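Local coordinates for protein D-glyceraldehyde dehydrogenase (NADP(+)) (PDB 5IZD) that oxidises D-glyceraldehyde to (R)-glycerate with NADP(+) and water, a step of the non-phosphorylated Entner-Doudoroff pathway, at residues A[67-72]-A[111-116]. Numbering follows the deposited sequence.
Sequences IIYRAK and YAEWAR
Helix-to-helix packing inside the aldehyde dehydrogenase subunit, next to a subunit interface, brings Ile68 and Tyr69 of helix 39-77 against Ala112 and Glu113 on helix 94-112 and the type I turn that runs from Ala112 to Ala115. The backbones are closest at Ile68 and Ala112, whose CA atoms lie 6.5 Å apart, a spacing that the small alanine methyl permits. That methyl is the hub of the contact. Ala112 CB sits over one face of the Tyr69 ring, 3.8 Å from its centroid and 23° off the normal, which meets the geometry of a CH-pi contact; it is displaced toward the rim, and its nearest ring atom is Tyr69 CE1 at 3.6 Å. The same methyl meets Ile68 CG2 at 3.8 Å, and this branch reaches it because it stands anti to the backbone N of Ile68. Ile68 also touches Ile108 of helix 94-112, and Leu163 and Leu164 of helix 153-164, so the apolar cluster continues into a third helix.

Beyond the ring, the hydroxyl passes over the start of the turn, with Tyr69 OH 3.3 Å from Glu113 CA and 3.4 Å from Glu113 CG. Its approach to Glu113 N is too poorly angled for a hydrogen bond; the hydroxyl bonds instead to Glu113 OE2 of the second subunit, and the reciprocal pair forms as well. Glu113 OE1 makes a salt bridge with Lys117 of that subunit, while Glu113 OE2 also accepts a hydrogen bond from Gln109 NE2 of its own chain. A leucine in place of Tyr69 would probably leave the Ala112 methyl without its aromatic face and the neighbouring subunit's Glu113 without its hydroxyl partner. Within the chain the contact is thus held by dispersion and CH-pi attraction, whereas the polar ends of Tyr69 and Glu113 reach across to the second subunit, consistent with a part in joining the two.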
loop_
_atom_site.group_PDB
_atom_site.type_symbol
_atom_site.label_atom_id
_atom_site.label_comp_id
_atom_site.label_asym_id
_atom_site.label_seq_id
_atom_site.Cartn_x
_atom_site.Cartn_y
_atom_site.Cartn_z
ATOM N N ILE A 67 20.589 -8.096 14.905
ATOM C CA ILE A 67 21.914 -7.433 15.006
ATOM C C ILE A 67 21.711 -5.920 15.181
ATOM O O ILE A 67 22.334 -5.320 16.041
ATOM C CB ILE A 67 22.782 -7.675 13.747
ATOM C CG1 ILE A 67 23.162 -9.145 13.617
ATOM C CG2 ILE A 67 24.022 -6.789 13.795
ATOM C CD1 ILE A 67 23.686 -9.552 12.232
ATOM N N ILE A 68 20.809 -5.324 14.404
ATOM C CA ILE A 68 20.554 -3.889 14.528
ATOM C C ILE A 68 19.942 -3.522 15.891
ATOM O O ILE A 68 20.324 -2.447 16.479
ATOM C CB ILE A 68 19.674 -3.359 13.369
ATOM C CG1 ILE A 68 20.406 -3.491 12.022
ATOM C CG2 ILE A 68 19.201 -1.919 13.597
ATOM C CD1 ILE A 68 19.491 -3.542 10.824
ATOM N N TYR A 69 19.036 -4.374 16.402
ATOM C CA TYR A 69 18.453 -4.150 17.744
ATOM C C TYR A 69 19.512 -4.219 18.894
ATOM O O TYR A 69 19.482 -3.442 19.843
ATOM C CB TYR A 69 17.312 -5.141 18.056
ATOM C CG TYR A 69 15.967 -4.919 17.329
ATOM C CD1 TYR A 69 15.309 -3.693 17.364
ATOM C CD2 TYR A 69 15.346 -5.975 16.639
ATOM C CE1 TYR A 69 14.056 -3.527 16.771
ATOM C CE2 TYR A 69 14.115 -5.816 15.991
ATOM C CZ TYR A 69 13.480 -4.590 16.045
ATOM O OH TYR A 69 12.255 -4.440 15.447
ATOM N N ARG A 70 20.456 -5.127 18.741
ATOM C CA ARG A 70 21.567 -5.331 19.649
ATOM C C ARG A 70 22.353 -4.020 19.693
ATOM O O ARG A 70 22.568 -3.505 20.740
ATOM C CB ARG A 70 22.420 -6.479 19.162
ATOM C CG ARG A 70 23.101 -7.276 20.261
ATOM C CD ARG A 70 22.886 -8.775 20.059
ATOM N NE ARG A 70 23.632 -9.221 18.915
ATOM C CZ ARG A 70 23.264 -10.195 18.115
ATOM N NH1 ARG A 70 24.029 -10.510 17.097
ATOM N NH2 ARG A 70 22.147 -10.856 18.352
ATOM N N ALA A 71 22.731 -3.493 18.535
ATOM C CA ALA A 71 23.395 -2.167 18.415
ATOM C C ALA A 71 22.628 -1.073 19.128
ATOM O O ALA A 71 23.176 -0.341 19.924
ATOM C CB ALA A 71 23.639 -1.762 16.987
ATOM N N LYS A 72 21.335 -1.000 18.860
ATOM C CA LYS A 72 20.496 -0.099 19.620
ATOM C C LYS A 72 20.660 -0.262 21.156
ATOM O O LYS A 72 20.896 0.734 21.821
ATOM C CB LYS A 72 19.039 -0.239 19.285
ATOM C CG LYS A 72 18.265 0.972 19.782
ATOM C CD LYS A 72 16.838 0.661 20.092
ATOM C CE LYS A 72 16.665 -0.266 21.260
ATOM N NZ LYS A 72 15.210 -0.285 21.541
ATOM N N TYR A 111 13.572 1.848 12.252
ATOM C CA TYR A 111 13.961 1.230 10.998
ATOM C C TYR A 111 14.058 -0.287 11.095
ATOM O O TYR A 111 13.629 -1.011 10.156
ATOM C CB TYR A 111 15.235 1.826 10.410
ATOM C CG TYR A 111 15.039 3.217 9.864
ATOM C CD1 TYR A 111 14.206 3.451 8.798
ATOM C CD2 TYR A 111 15.688 4.305 10.422
ATOM C CE1 TYR A 111 13.991 4.705 8.312
ATOM C CE2 TYR A 111 15.518 5.575 9.925
ATOM C CZ TYR A 111 14.668 5.775 8.852
ATOM O OH TYR A 111 14.433 7.044 8.327
ATOM N N ALA A 112 14.604 -0.779 12.207
ATOM C CA ALA A 112 14.656 -2.207 12.443
ATOM C C ALA A 112 13.271 -2.844 12.514
ATOM O O ALA A 112 13.107 -3.976 12.057
ATOM C CB ALA A 112 15.484 -2.542 13.670
ATOM N N GLU A 113 12.265 -2.116 13.002
ATOM C CA GLU A 113 10.859 -2.651 13.020
ATOM C C GLU A 113 10.216 -2.934 11.660
ATOM O O GLU A 113 9.169 -3.602 11.588
ATOM C CB GLU A 113 9.928 -1.752 13.840
ATOM C CG GLU A 113 10.245 -1.687 15.368
ATOM C CD GLU A 113 9.515 -0.560 16.087
ATOM O OE1 GLU A 113 9.142 0.397 15.385
ATOM O OE2 GLU A 113 9.270 -0.596 17.322
ATOM N N TRP A 114 10.863 -2.510 10.599
ATOM C CA TRP A 114 10.406 -2.772 9.255
ATOM C C TRP A 114 10.743 -4.182 8.767
ATOM O O TRP A 114 10.411 -4.535 7.676
ATOM C CB TRP A 114 10.900 -1.732 8.285
ATOM C CG TRP A 114 10.092 -0.532 8.277
ATOM C CD1 TRP A 114 10.446 0.655 8.726
ATOM C CD2 TRP A 114 8.777 -0.383 7.741
ATOM N NE1 TRP A 114 9.463 1.551 8.540
ATOM C CE2 TRP A 114 8.409 0.932 7.936
ATOM C CE3 TRP A 114 7.876 -1.246 7.131
ATOM C CZ2 TRP A 114 7.184 1.423 7.534
ATOM C CZ3 TRP A 114 6.663 -0.759 6.753
ATOM C CH2 TRP A 114 6.324 0.550 6.953
ATOM N N ALA A 115 11.396 -4.974 9.598
ATOM C CA ALA A 115 11.732 -6.336 9.245
ATOM C C ALA A 115 10.490 -7.156 8.769
ATOM O O ALA A 115 9.430 -7.113 9.367
ATOM C CB ALA A 115 12.438 -7.033 10.403
ATOM N N ARG A 116 10.674 -7.870 7.671
ATOM C CA ARG A 116 9.649 -8.697 7.025
ATOM C C ARG A 116 8.285 -8.015 6.803
ATOM O O ARG A 116 7.261 -8.629 6.866
ATOM C CB ARG A 116 9.529 -10.074 7.683
ATOM C CG ARG A 116 9.093 -10.090 9.118
ATOM C CD ARG A 116 9.151 -11.478 9.730
ATOM N NE ARG A 116 9.111 -11.391 11.168
ATOM C CZ ARG A 116 8.692 -12.327 11.995
ATOM N NH1 ARG A 116 8.237 -13.491 11.565
ATOM N NH2 ARG A 116 8.745 -12.087 13.274
#